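Local coordinates for uncharacterized protein Q9I3C8_PSEAE (Pseudomonas aeruginosa, PDB 3F1T) that probably hydrolyses acyl-CoA thioesters as a hotdog-fold thioesterase, though its natural substrate is not established, at residues R87-Y101 / F119-V133. Sequence-based numbering, arbitrary orientation.
Sequences RIDYMHPAEPHKDVY and FAYQDDPGQPIAHVV
Gln122, just past the end of strand 113-121, reaches into the loop 91-99. CB and CG run beside the backbone carbonyl of Asp99, with Gln122 CG 3.2 Å from Asp99 O. Because the chain is extended (chi2 172°), CD arrives at the backbone of Glu95. There Gln122 OE1 accepts a hydrogen bond from Glu95 N at 2.7 Å, the donor lying in the carbonyl plane on a lone pair. Gln122 NE2 donates twice, both acceptors near the amide plane: to a lone pair of Glu95 O at 2.8 Å, and to Lys98 O, which it meets from above the carbonyl plane. A water donates to OE1 as well and also to Glu95 OE2. Nearer the surface, Lys98 NZ joins the syn lone pair of Asp123 OD1 at 2.9 Å; its pairing with Glu95 OE1 is modelled doubtfully short, but the ammonium probably offsets the nearness of the two carboxylates.

At the two ends of the loop, antiparallel pairs join strands of the hotdog sheet: Tyr101 with Tyr121 by two backbone hydrogen bonds, and 87-90 with 130-133 (axes at 168°). Tyr101 CB sits over one face of the Tyr121 ring, 3.6 Å from its centroid, and Pro125 CG covers the opposite face. Ala130 CB lies over the Tyr90 ring while Ile129 CG2 meets its edge; Ile129 and Ala130 form a classic beta bulge opposite Ala120. Ile88 and Val132 face helix 56-70, which the sheet wraps.

OE1 facing an N-H and NE2 two carbonyls support the modelled amide orientation; these three bonds tie loop backbone to the end of strand 113-121, between pairings whose register differs by two.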
ATOM      1  N   ARG B  87       0.770   5.110  -1.887  1.00 20.21           N
ATOM      2  CA  ARG B  87       1.210   4.742  -0.562  1.00 23.31           C
ATOM      3  C   ARG B  87       2.381   5.553  -0.037  1.00 24.38           C
ATOM      4  O   ARG B  87       3.328   5.866  -0.776  1.00 19.88           O
ATOM      5  CB  ARG B  87       1.476   3.250  -0.452  1.00 23.58           C
ATOM      6  CG  ARG B  87       2.657   2.785  -1.239  1.00 23.10           C
ATOM      7  CD  ARG B  87       3.217   1.551  -0.547  1.00 34.54           C
ATOM      8  NE  ARG B  87       4.338   0.987  -1.275  1.00 30.16           N
ATOM      9  CZ  ARG B  87       5.601   1.062  -0.871  1.00 28.54           C
ATOM     10  NH1 ARG B  87       5.903   1.673   0.267  1.00 22.58           N
ATOM     11  NH2 ARG B  87       6.553   0.498  -1.600  1.00 19.03           N
ATOM     12  N   ILE B  88       2.224   5.994   1.211  1.00 19.98           N
ATOM     13  CA  ILE B  88       3.246   6.718   1.952  1.00 20.79           C
ATOM     14  C   ILE B  88       3.544   5.930   3.226  1.00 21.86           C
ATOM     15  O   ILE B  88       2.629   5.508   3.934  1.00 19.87           O
ATOM     16  CB  ILE B  88       2.728   8.103   2.391  1.00 23.04           C
ATOM     17  CG1 ILE B  88       2.081   8.819   1.200  1.00 27.69           C
ATOM     18  CG2 ILE B  88       3.881   8.950   2.958  1.00 22.14           C
ATOM     19  CD1 ILE B  88       1.755  10.279   1.485  1.00 36.72           C
ATOM     20  N   ASP B  89       4.824   5.676   3.476  1.00 21.56           N
ATOM     21  CA  ASP B  89       5.247   4.915   4.644  1.00 19.32           C
ATOM     22  C   ASP B  89       6.353   5.678   5.358  1.00 19.55           C
ATOM     23  O   ASP B  89       7.434   5.893   4.798  1.00 21.28           O
ATOM     24  CB  ASP B  89       5.751   3.535   4.207  1.00 19.33           C
ATOM     25  CG  ASP B  89       4.650   2.671   3.623  1.00 21.46           C
ATOM     26  OD1 ASP B  89       3.826   2.145   4.405  1.00 31.18           O
ATOM     27  OD2 ASP B  89       4.529   2.606   2.386  1.00 19.47           O
ATOM     28  N   TYR B  90       6.041   6.172   6.547  1.00 20.44           N
ATOM     29  CA  TYR B  90       6.958   6.997   7.327  1.00 21.07           C
ATOM     30  C   TYR B  90       8.010   6.131   7.996  1.00 20.75           C
ATOM     31  O   TYR B  90       7.683   5.128   8.623  1.00 21.93           O
ATOM     32  CB  TYR B  90       6.189   7.803   8.380  1.00 17.90           C
ATOM     33  CG  TYR B  90       5.440   8.980   7.800  1.00 21.82           C
ATOM     34  CD1 TYR B  90       6.025  10.244   7.734  1.00 28.39           C
ATOM     35  CD2 TYR B  90       4.161   8.826   7.281  1.00 19.80           C
ATOM     36  CE1 TYR B  90       5.378  11.300   7.107  1.00 24.21           C
ATOM     37  CE2 TYR B  90       3.510   9.867   6.664  1.00 22.13           C
ATOM     38  CZ  TYR B  90       4.111  11.117   6.611  1.00 27.54           C
ATOM     39  OH  TYR B  90       3.441  12.180   6.031  1.00 29.27           O
HETATM   40  N   MSE B  91       9.276   6.481   7.774  1.00 22.92           N
HETATM   41  CA  MSE B  91      10.397   5.775   8.358  1.00 25.81           C
HETATM   42  C   MSE B  91      10.658   6.317   9.747  1.00 27.23           C
HETATM   43  O   MSE B  91      11.065   5.582  10.653  1.00 29.06           O
HETATM   44  CB  MSE B  91      11.647   5.988   7.514  1.00 27.23           C
HETATM   45  CG  MSE B  91      11.557   5.410   6.115  1.00 37.41           C
HETATM   46 SE   MSE B  91      11.142   3.489   6.142  1.00 47.06          SE
HETATM   47  CE  MSE B  91       9.274   3.575   5.548  1.00 42.46           C
ATOM     48  N   HIS B  92      10.605   7.637   9.862  1.00 27.77           N
ATOM     49  CA  HIS B  92      10.890   8.289  11.127  1.00 27.54           C
ATOM     50  C   HIS B  92      10.275   9.669  11.127  1.00 26.96           C
ATOM     51  O   HIS B  92       9.834  10.153  10.078  1.00 27.99           O
ATOM     52  CB  HIS B  92      12.399   8.364  11.376  1.00 26.67           C
ATOM     53  CG  HIS B  92      13.116   9.294  10.452  1.00 28.01           C
ATOM     54  ND1 HIS B  92      13.952   8.846   9.451  1.00 32.26           N
ATOM     55  CD2 HIS B  92      13.053  10.639  10.320  1.00 30.10           C
ATOM     56  CE1 HIS B  92      14.383   9.878   8.746  1.00 24.95           C
ATOM     57  NE2 HIS B  92      13.874  10.979   9.270  1.00 34.48           N
ATOM     58  N   PRO B  93      10.055  10.221  12.324  1.00 27.08           N
ATOM     59  CA  PRO B  93       9.343  11.490  12.440  1.00 27.81           C
ATOM     60  C   PRO B  93      10.155  12.632  11.841  1.00 27.68           C
ATOM     61  O   PRO B  93      11.387  12.577  11.825  1.00 29.17           O
ATOM     62  CB  PRO B  93       9.179  11.669  13.953  1.00 27.30           C
ATOM     63  CG  PRO B  93      10.259  10.828  14.559  1.00 30.34           C
ATOM     64  CD  PRO B  93      10.465   9.674  13.631  1.00 28.91           C
ATOM     65  N   ALA B  94       9.469  13.598  11.244  1.00 28.69           N
ATOM     66  CA  ALA B  94      10.139  14.793  10.764  1.00 30.80           C
ATOM     67  C   ALA B  94      10.794  15.565  11.918  1.00 30.28           C
ATOM     68  O   ALA B  94      10.305  15.532  13.050  1.00 32.55           O
ATOM     69  CB  ALA B  94       9.150  15.678   9.991  1.00 29.78           C
ATOM     70  N   GLU B  95      11.930  16.207  11.651  1.00 31.54           N
ATOM     71  CA  GLU B  95      12.516  17.152  12.608  1.00 31.25           C
ATOM     72  C   GLU B  95      11.721  18.447  12.642  1.00 30.33           C
ATOM     73  O   GLU B  95      11.257  18.919  11.604  1.00 30.87           O
ATOM     74  CB  GLU B  95      13.965  17.467  12.249  1.00 32.42           C
ATOM     75  CG  GLU B  95      14.896  16.278  12.339  1.00 39.97           C
ATOM     76  CD  GLU B  95      16.180  16.491  11.559  1.00 50.73           C
ATOM     77  OE1 GLU B  95      16.906  17.464  11.872  1.00 57.94           O
ATOM     78  OE2 GLU B  95      16.438  15.721  10.601  1.00 55.42           O
ATOM     79  N   PRO B  96      11.521  19.009  13.843  1.00 29.47           N
ATOM     80  CA  PRO B  96      10.802  20.274  13.946  1.00 27.74           C
ATOM     81  C   PRO B  96      11.615  21.458  13.426  1.00 25.03           C
ATOM     82  O   PRO B  96      12.829  21.363  13.300  1.00 23.89           O
ATOM     83  CB  PRO B  96      10.538  20.411  15.452  1.00 26.56           C
ATOM     84  CG  PRO B  96      11.563  19.546  16.108  1.00 28.89           C
ATOM     85  CD  PRO B  96      11.778  18.404  15.164  1.00 30.39           C
ATOM     86  N   HIS B  97      10.924  22.522  13.026  1.00 23.56           N
ATOM     87  CA  HIS B  97      11.571  23.752  12.559  1.00 23.39           C
ATOM     88  C   HIS B  97      12.474  23.540  11.350  1.00 22.33           C
ATOM     89  O   HIS B  97      13.462  24.255  11.176  1.00 22.46           O
ATOM     90  CB  HIS B  97      12.360  24.431  13.693  1.00 24.62           C
ATOM     91  CG  HIS B  97      11.528  24.776  14.888  1.00 24.63           C
ATOM     92  ND1 HIS B  97      11.566  24.045  16.059  1.00 24.60           N
ATOM     93  CD2 HIS B  97      10.615  25.759  15.086  1.00 25.32           C
ATOM     94  CE1 HIS B  97      10.724  24.572  16.930  1.00 26.46           C
ATOM     95  NE2 HIS B  97      10.147  25.622  16.370  1.00 26.73           N
ATOM     96  N   LYS B  98      12.113  22.589  10.493  1.00 20.94           N
ATOM     97  CA  LYS B  98      12.860  22.358   9.263  1.00 19.69           C
ATOM     98  C   LYS B  98      11.918  22.124   8.092  1.00 19.82           C
ATOM     99  O   LYS B  98      10.928  21.410   8.218  1.00 18.45           O
ATOM    100  CB  LYS B  98      13.824  21.178   9.422  1.00 19.93           C
ATOM    101  CG  LYS B  98      15.191  21.561  10.014  1.00 23.09           C
ATOM    102  CD  LYS B  98      16.114  20.359  10.131  1.00 16.78           C
ATOM    103  CE  LYS B  98      17.251  20.658  11.082  1.00 30.39           C
ATOM    104  NZ  LYS B  98      18.106  19.457  11.359  1.00 29.77           N
ATOM    105  N   ASP B  99      12.192  22.783   6.971  1.00 23.40           N
ATOM    106  CA  ASP B  99      11.398  22.575   5.759  1.00 22.23           C
ATOM    107  C   ASP B  99      11.443  21.111   5.335  1.00 24.05           C
ATOM    108  O   ASP B  99      12.476  20.451   5.473  1.00 22.37           O
ATOM    109  CB  ASP B  99      11.896  23.461   4.621  1.00 21.61           C
ATOM    110  CG  ASP B  99      11.472  24.908   4.778  1.00 25.91           C
ATOM    111  OD1 ASP B  99      10.644  25.215   5.673  1.00 24.51           O
ATOM    112  OD2 ASP B  99      11.925  25.732   3.960  1.00 22.92           O
ATOM    113  N   VAL B 100      10.347  20.634   4.742  1.00 23.78           N
ATOM    114  CA  VAL B 100      10.306  19.281   4.178  1.00 21.74           C
ATOM    115  C   VAL B 100      10.347  19.304   2.655  1.00 21.81           C
ATOM    116  O   VAL B 100       9.528  19.968   2.004  1.00 21.66           O
ATOM    117  CB  VAL B 100       9.056  18.480   4.662  1.00 21.82           C
ATOM    118  CG1 VAL B 100       9.128  17.020   4.196  1.00 18.81           C
ATOM    119  CG2 VAL B 100       8.937  18.546   6.172  1.00 21.58           C
ATOM    120  N   TYR B 101      11.266  18.522   2.091  1.00 18.15           N
ATOM    121  CA  TYR B 101      11.375  18.377   0.655  1.00 18.12           C
ATOM    122  C   TYR B 101      10.746  17.077   0.180  1.00 17.71           C
ATOM    123  O   TYR B 101      10.790  16.058   0.868  1.00 16.99           O
ATOM    124  CB  TYR B 101      12.835  18.439   0.243  1.00 16.94           C
ATOM    125  CG  TYR B 101      13.444  19.790   0.490  1.00 18.77           C
ATOM    126  CD1 TYR B 101      13.416  20.769  -0.489  1.00 15.78           C
ATOM    127  CD2 TYR B 101      13.926  20.135   1.739  1.00 18.74           C
ATOM    128  CE1 TYR B 101      13.977  22.007  -0.269  1.00 19.83           C
ATOM    129  CE2 TYR B 101      14.479  21.387   1.976  1.00 18.73           C
ATOM    130  CZ  TYR B 101      14.459  22.328   0.975  1.00 15.63           C
ATOM    131  OH  TYR B 101      15.014  23.569   1.194  1.00 28.66           O
ATOM    132  N   PHE B 119      10.213  10.304  -2.227  1.00 17.30           N
ATOM    133  CA  PHE B 119      10.426  10.275  -0.782  1.00 19.81           C
ATOM    134  C   PHE B 119      10.395  11.693  -0.230  1.00 19.24           C
ATOM    135  O   PHE B 119      10.500  12.647  -0.996  1.00 19.89           O
ATOM    136  CB  PHE B 119      11.743   9.551  -0.435  1.00 17.65           C
ATOM    137  CG  PHE B 119      12.949  10.096  -1.146  1.00 16.27           C
ATOM    138  CD1 PHE B 119      13.735  11.080  -0.550  1.00 16.86           C
ATOM    139  CD2 PHE B 119      13.271   9.670  -2.420  1.00 18.47           C
ATOM    140  CE1 PHE B 119      14.784  11.667  -1.225  1.00 16.82           C
ATOM    141  CE2 PHE B 119      14.361  10.204  -3.087  1.00 25.06           C
ATOM    142  CZ  PHE B 119      15.135  11.203  -2.475  1.00 23.15           C
ATOM    143  N   ALA B 120       9.999  11.819   1.034  1.00 20.32           N
ATOM    144  CA  ALA B 120      10.195  13.047   1.780  1.00 18.70           C
ATOM    145  C   ALA B 120      11.495  13.033   2.577  1.00 18.97           C
ATOM    146  O   ALA B 120      11.876  12.014   3.152  1.00 17.35           O
ATOM    147  CB  ALA B 120       9.014  13.313   2.699  1.00 19.50           C
ATOM    148  N   TYR B 121      12.074  14.212   2.754  1.00 17.98           N
ATOM    149  CA  TYR B 121      13.303  14.336   3.517  1.00 21.80           C
ATOM    150  C   TYR B 121      13.482  15.788   3.952  1.00 22.07           C
ATOM    151  O   TYR B 121      12.705  16.653   3.564  1.00 24.45           O
ATOM    152  CB  TYR B 121      14.496  13.851   2.680  1.00 18.03           C
ATOM    153  CG  TYR B 121      14.789  14.721   1.479  1.00 17.34           C
ATOM    154  CD1 TYR B 121      15.753  15.710   1.557  1.00 17.18           C
ATOM    155  CD2 TYR B 121      13.980  14.689   0.343  1.00 11.66           C
ATOM    156  CE1 TYR B 121      16.013  16.542   0.494  1.00 16.03           C
ATOM    157  CE2 TYR B 121      14.255  15.498  -0.745  1.00 13.11           C
ATOM    158  CZ  TYR B 121      15.266  16.441  -0.646  1.00 18.54           C
ATOM    159  OH  TYR B 121      15.545  17.313  -1.671  1.00 21.73           O
ATOM    160  N   GLN B 122      14.446  16.038   4.823  1.00 26.00           N
ATOM    161  CA  GLN B 122      14.668  17.386   5.303  1.00 29.37           C
ATOM    162  C   GLN B 122      16.062  17.880   5.001  1.00 35.15           C
ATOM    163  O   GLN B 122      16.236  18.768   4.166  1.00 39.99           O
ATOM    164  CB  GLN B 122      14.321  17.517   6.778  1.00 26.57           C
ATOM    165  CG  GLN B 122      12.835  17.667   6.974  1.00 20.96           C
ATOM    166  CD  GLN B 122      12.436  17.598   8.418  1.00 18.05           C
ATOM    167  OE1 GLN B 122      12.824  16.684   9.140  1.00 21.53           O
ATOM    168  NE2 GLN B 122      11.656  18.578   8.857  1.00 20.30           N
ATOM    169  N   ASP B 123      17.062  17.304   5.653  1.00 40.49           N
ATOM    170  CA  ASP B 123      18.418  17.822   5.518  1.00 45.88           C
ATOM    171  C   ASP B 123      19.074  17.266   4.263  1.00 48.25           C
ATOM    172  O   ASP B 123      19.244  17.981   3.269  1.00 50.11           O
ATOM    173  CB  ASP B 123      19.254  17.487   6.751  1.00 46.10           C
ATOM    174  CG  ASP B 123      19.053  18.480   7.870  1.00 48.32           C
ATOM    175  OD1 ASP B 123      19.157  18.062   9.045  1.00 55.15           O
ATOM    176  OD2 ASP B 123      18.735  19.658   7.577  1.00 43.80           O
ATOM    177  N   ASP B 124      19.341  15.965   4.269  1.00 49.75           N
ATOM    178  CA  ASP B 124      19.796  15.293   3.059  1.00 50.57           C
ATOM    179  C   ASP B 124      18.918  14.090   2.703  1.00 50.22           C
ATOM    180  O   ASP B 124      18.414  13.389   3.588  1.00 51.37           O
ATOM    181  CB  ASP B 124      21.259  14.882   3.198  1.00 51.18           C
ATOM    182  N   PRO B 125      18.779  13.819   1.397  1.00 48.66           N
ATOM    183  CA  PRO B 125      17.962  12.727   0.880  1.00 48.41           C
ATOM    184  C   PRO B 125      18.338  11.379   1.482  1.00 48.28           C
ATOM    185  O   PRO B 125      17.693  10.372   1.196  1.00 48.69           O
ATOM    186  CB  PRO B 125      18.276  12.734  -0.617  1.00 48.55           C
ATOM    187  CG  PRO B 125      18.695  14.132  -0.905  1.00 50.29           C
ATOM    188  CD  PRO B 125      19.417  14.595   0.321  1.00 47.71           C
ATOM    189  N   GLY B 126      19.386  11.362   2.298  1.00 48.95           N
ATOM    190  CA  GLY B 126      20.019  10.110   2.688  1.00 48.73           C
ATOM    191  C   GLY B 126      19.145   9.287   3.617  1.00 48.43           C
ATOM    192  O   GLY B 126      19.028   8.063   3.458  1.00 48.82           O
ATOM    193  N   GLN B 127      18.555   9.955   4.608  1.00 45.68           N
ATOM    194  CA  GLN B 127      17.715   9.283   5.593  1.00 42.92           C
ATOM    195  C   GLN B 127      16.308   9.838   5.511  1.00 38.16           C
ATOM    196  O   GLN B 127      15.942  10.721   6.283  1.00 39.13           O
ATOM    197  CB  GLN B 127      18.265   9.477   7.006  1.00 43.79           C
ATOM    198  CG  GLN B 127      19.740   9.151   7.140  1.00 51.84           C
ATOM    199  CD  GLN B 127      20.571  10.380   7.465  1.00 58.59           C
ATOM    200  OE1 GLN B 127      20.160  11.228   8.268  1.00 58.78           O
ATOM    201  NE2 GLN B 127      21.759  10.474   6.848  1.00 61.93           N
ATOM    202  N   PRO B 128      15.575   9.448   4.465  1.00 34.09           N
ATOM    203  CA  PRO B 128      14.294  10.078   4.194  1.00 29.49           C
ATOM    204  C   PRO B 128      13.272   9.834   5.297  1.00 28.27           C
ATOM    205  O   PRO B 128      13.384   8.873   6.057  1.00 28.80           O
ATOM    206  CB  PRO B 128      13.845   9.428   2.881  1.00 29.68           C
ATOM    207  CG  PRO B 128      14.758   8.260   2.663  1.00 31.23           C
ATOM    208  CD  PRO B 128      16.026   8.591   3.356  1.00 33.26           C
ATOM    209  N   ILE B 129      12.342  10.768   5.430  1.00 25.56           N
ATOM    210  CA  ILE B 129      11.281  10.694   6.414  1.00 23.93           C
ATOM    211  C   ILE B 129      10.255   9.624   6.037  1.00 23.22           C
ATOM    212  O   ILE B 129       9.753   8.909   6.890  1.00 21.42           O
ATOM    213  CB  ILE B 129      10.552  12.035   6.499  1.00 24.24           C
ATOM    214  CG1 ILE B 129      11.468  13.110   7.062  1.00 24.63           C
ATOM    215  CG2 ILE B 129       9.321  11.924   7.357  1.00 25.84           C
ATOM    216  CD1 ILE B 129      10.855  14.471   6.964  1.00 29.07           C
ATOM    217  N   ALA B 130       9.991   9.498   4.740  1.00 20.53           N
ATOM    218  CA  ALA B 130       8.892   8.675   4.245  1.00 21.21           C
ATOM    219  C   ALA B 130       9.181   8.253   2.811  1.00 19.29           C
ATOM    220  O   ALA B 130       9.751   9.014   2.037  1.00 21.32           O
ATOM    221  CB  ALA B 130       7.567   9.454   4.310  1.00 17.79           C
ATOM    222  N   HIS B 131       8.793   7.026   2.472  1.00 22.61           N
ATOM    223  CA  HIS B 131       8.819   6.540   1.098  1.00 20.02           C
ATOM    224  C   HIS B 131       7.413   6.551   0.521  1.00 21.32           C
ATOM    225  O   HIS B 131       6.447   6.243   1.220  1.00 21.67           O
ATOM    226  CB  HIS B 131       9.389   5.124   1.060  1.00 20.76           C
ATOM    227  CG  HIS B 131      10.879   5.072   1.218  1.00 22.55           C
ATOM    228  ND1 HIS B 131      11.484   4.816   2.432  1.00 21.10           N
ATOM    229  CD2 HIS B 131      11.870   5.470   0.386  1.00 20.03           C
ATOM    230  CE1 HIS B 131      12.790   4.963   2.314  1.00 18.48           C
ATOM    231  NE2 HIS B 131      13.051   5.364   1.084  1.00 25.89           N
ATOM    232  N   VAL B 132       7.314   6.784  -0.788  1.00 20.36           N
ATOM    233  CA  VAL B 132       6.023   6.981  -1.447  1.00 18.21           C
ATOM    234  C   VAL B 132       6.068   6.339  -2.819  1.00 18.48           C
ATOM    235  O   VAL B 132       7.079   6.443  -3.521  1.00 14.76           O
ATOM    236  CB  VAL B 132       5.719   8.487  -1.647  1.00 18.70           C
ATOM    237  CG1 VAL B 132       4.333   8.673  -2.200  1.00 19.63           C
ATOM    238  CG2 VAL B 132       5.858   9.208  -0.351  1.00 15.09           C
ATOM    239  N   VAL B 133       4.975   5.680  -3.199  1.00 16.97           N
ATOM    240  CA  VAL B 133       4.804   5.162  -4.563  1.00 18.97           C
ATOM    241  C   VAL B 133       3.372   5.473  -4.958  1.00 19.30           C
ATOM    242  O   VAL B 133       2.465   5.400  -4.122  1.00 17.52           O
ATOM    243  CB  VAL B 133       5.023   3.630  -4.605  1.00 17.30           C
ATOM    244  CG1 VAL B 133       4.662   3.091  -5.955  1.00 23.82           C
ATOM    245  CG2 VAL B 133       6.472   3.288  -4.271  1.00 15.02           C
TER
HETATM  246  O   HOH W   1      14.241  14.277   8.707  1.00 26.81           O
HETATM  247  O   HOH W   2      15.086  21.177   5.358  1.00 24.36           O